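Local coordinates for protein transcriptional regulator (Enterococcus faecalis, PDB 3QFI) that is of unknown function but belongs to the LytR-CpsA-Psr family of cell-envelope-associated proteins, at residues I60-T68 with T75-Y83. Numbering follows the deposited sequence.
Sequences ISLDRDILT and TQDKLNHAY
Lys78 NZ is gripped from two chain segments: Asp65 OD2 forms a salt bridge with it at 3.1 Å, and the carbonyl oxygen of Tyr243 accepts a further hydrogen bond. The ammonium meets the carboxylate from above its plane, 42° out of it, while Tyr244 offers a cation-pi contact. With CG set between the backbone N and the carbonyl carbon (chi1 47°) and a bend at chi3, the lysine runs alongside Asp65, its CB packed against Arg64 O. The strands of the hairpin, 67-70 and 75-78, pair here: Thr68 N donates to Asp77 O at 3.1 Å, and the return bond from Asp77 N to Thr68 O is weak. Leu79 N then reaches Ile66 O at 2.7 Å, and Asn80 N, at the start of helix 80-98, bonds to Arg64 O. That carbonyl belongs to a type I turn, Asp63 to Ile66. The Leu79 and Leu62 side chains cross at about a right angle, Leu79 CD2 lying against Leu62 CB. Backbone bonds thus tie the turn to both the hairpin and the helix start, while Asp65 probably offsets the lysine's charge, with Tyr243 O and the Tyr244 ring as further partners.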
# COMPACT_ATOMS: atom_id res chain seq x y z
N ILE A 60 -2.47 -3.60 2.35
CA ILE A 60 -1.70 -3.39 3.55
C ILE A 60 -1.05 -2.03 3.51
O ILE A 60 -0.16 -1.77 2.71
CB ILE A 60 -0.60 -4.51 3.68
CG1 ILE A 60 -0.81 -5.33 4.95
CG2 ILE A 60 0.78 -3.90 3.74
CD1 ILE A 60 -0.60 -4.55 6.23
N SER A 61 -1.53 -1.13 4.36
CA SER A 61 -0.98 0.20 4.45
C SER A 61 0.26 0.13 5.32
O SER A 61 0.26 -0.53 6.36
CB SER A 61 -1.97 1.14 5.13
OG SER A 61 -3.13 1.35 4.34
N LEU A 62 1.33 0.81 4.90
CA LEU A 62 2.55 0.85 5.71
C LEU A 62 2.76 2.29 6.19
O LEU A 62 2.93 3.20 5.38
CB LEU A 62 3.76 0.40 4.89
CG LEU A 62 3.70 -1.08 4.49
CD1 LEU A 62 4.71 -1.38 3.40
CD2 LEU A 62 3.96 -1.93 5.72
N ASP A 63 2.72 2.49 7.50
CA ASP A 63 2.93 3.82 8.07
C ASP A 63 4.37 4.25 7.79
O ASP A 63 5.29 3.44 7.87
CB ASP A 63 2.68 3.79 9.58
CG ASP A 63 2.73 5.18 10.21
OD1 ASP A 63 3.79 5.85 10.16
OD2 ASP A 63 1.70 5.60 10.77
N ARG A 64 4.56 5.52 7.46
CA ARG A 64 5.88 6.06 7.15
C ARG A 64 6.79 6.13 8.37
O ARG A 64 8.02 6.16 8.24
CB ARG A 64 5.75 7.46 6.53
CG ARG A 64 5.19 8.54 7.47
CD ARG A 64 5.05 9.91 6.77
NE ARG A 64 4.05 9.85 5.71
CZ ARG A 64 3.65 10.88 4.96
NH1 ARG A 64 4.15 12.09 5.13
NH2 ARG A 64 2.72 10.68 4.03
N ASP A 65 6.21 6.16 9.55
CA ASP A 65 7.02 6.25 10.76
C ASP A 65 7.47 4.89 11.29
O ASP A 65 8.10 4.80 12.34
CB ASP A 65 6.25 7.01 11.83
CG ASP A 65 5.89 8.42 11.39
OD1 ASP A 65 4.76 8.87 11.70
OD2 ASP A 65 6.74 9.08 10.75
N ILE A 66 7.15 3.82 10.57
CA ILE A 66 7.55 2.51 11.05
C ILE A 66 9.07 2.37 11.08
O ILE A 66 9.78 2.74 10.13
CB ILE A 66 6.90 1.40 10.22
CG1 ILE A 66 5.38 1.50 10.37
CG2 ILE A 66 7.42 0.04 10.67
CD1 ILE A 66 4.59 0.39 9.74
N LEU A 67 9.59 1.86 12.20
CA LEU A 67 11.03 1.68 12.34
C LEU A 67 11.41 0.28 11.88
O LEU A 67 10.86 -0.71 12.37
CB LEU A 67 11.45 1.87 13.80
CG LEU A 67 12.93 1.90 14.11
CD1 LEU A 67 13.59 3.13 13.48
CD2 LEU A 67 13.11 1.93 15.63
N THR A 68 12.35 0.20 10.95
CA THR A 68 12.81 -1.08 10.43
C THR A 68 14.23 -0.99 9.86
O THR A 68 14.87 0.06 9.90
CB THR A 68 11.90 -1.61 9.30
OG1 THR A 68 11.62 -0.56 8.35
CG2 THR A 68 10.60 -2.11 9.88
N THR A 75 21.42 0.66 8.00
CA THR A 75 20.96 1.43 9.14
C THR A 75 19.51 1.04 9.37
O THR A 75 18.93 0.25 8.61
CB THR A 75 21.08 2.99 8.90
OG1 THR A 75 20.13 3.42 7.91
CG2 THR A 75 22.49 3.37 8.44
N GLN A 76 18.96 1.56 10.46
CA GLN A 76 17.57 1.33 10.83
C GLN A 76 16.99 2.72 10.90
O GLN A 76 17.43 3.53 11.70
CB GLN A 76 17.45 0.70 12.22
CG GLN A 76 17.85 -0.77 12.33
CD GLN A 76 19.36 -0.96 12.29
OE1 GLN A 76 20.08 -0.50 13.18
NE2 GLN A 76 19.85 -1.62 11.24
N ASP A 77 16.00 2.98 10.04
CA ASP A 77 15.34 4.29 10.00
C ASP A 77 13.85 4.05 9.83
O ASP A 77 13.41 2.91 9.83
CB ASP A 77 15.86 5.11 8.82
CG ASP A 77 16.05 6.58 9.17
OD1 ASP A 77 15.14 7.17 9.80
OD2 ASP A 77 17.12 7.13 8.82
N LYS A 78 13.08 5.12 9.69
CA LYS A 78 11.65 4.95 9.46
C LYS A 78 11.47 4.61 7.99
O LYS A 78 12.09 5.23 7.13
CB LYS A 78 10.88 6.24 9.81
CG LYS A 78 11.48 7.51 9.26
CD LYS A 78 10.68 8.73 9.69
CE LYS A 78 10.39 8.71 11.17
NZ LYS A 78 9.58 9.88 11.60
N LEU A 79 10.64 3.60 7.72
CA LEU A 79 10.34 3.10 6.38
C LEU A 79 10.23 4.17 5.30
O LEU A 79 10.57 3.97 4.14
CB LEU A 79 9.03 2.31 6.42
CG LEU A 79 8.37 1.95 5.09
CD1 LEU A 79 9.21 0.91 4.36
CD2 LEU A 79 6.98 1.41 5.36
N ASN A 80 9.72 5.32 5.70
CA ASN A 80 9.54 6.43 4.79
C ASN A 80 10.82 6.77 4.01
O ASN A 80 10.79 6.96 2.80
CB ASN A 80 9.07 7.63 5.59
CG ASN A 80 8.45 8.67 4.73
OD1 ASN A 80 8.33 9.83 5.13
ND2 ASN A 80 8.04 8.28 3.52
N HIS A 81 11.95 6.84 4.72
CA HIS A 81 13.23 7.18 4.12
C HIS A 81 13.83 6.13 3.20
O HIS A 81 14.91 6.34 2.65
CB HIS A 81 14.27 7.48 5.20
CG HIS A 81 13.90 8.60 6.11
ND1 HIS A 81 14.57 8.86 7.28
CD2 HIS A 81 12.91 9.53 6.03
CE1 HIS A 81 14.02 9.90 7.88
NE2 HIS A 81 13.01 10.32 7.15
N ALA A 82 13.17 4.99 3.06
CA ALA A 82 13.70 3.94 2.20
C ALA A 82 13.76 4.43 0.76
O ALA A 82 14.83 4.45 0.14
CB ALA A 82 12.84 2.69 2.29
N TYR A 83 12.60 4.82 0.23
CA TYR A 83 12.55 5.31 -1.13
C TYR A 83 13.43 6.54 -1.29
O TYR A 83 14.18 6.64 -2.25
CB TYR A 83 11.11 5.62 -1.53
CG TYR A 83 10.98 6.08 -2.97
CD1 TYR A 83 11.27 7.39 -3.32
CD2 TYR A 83 10.63 5.19 -3.98
CE1 TYR A 83 11.21 7.82 -4.64
CE2 TYR A 83 10.57 5.61 -5.32
CZ TYR A 83 10.86 6.94 -5.63
OH TYR A 83 10.79 7.41 -6.92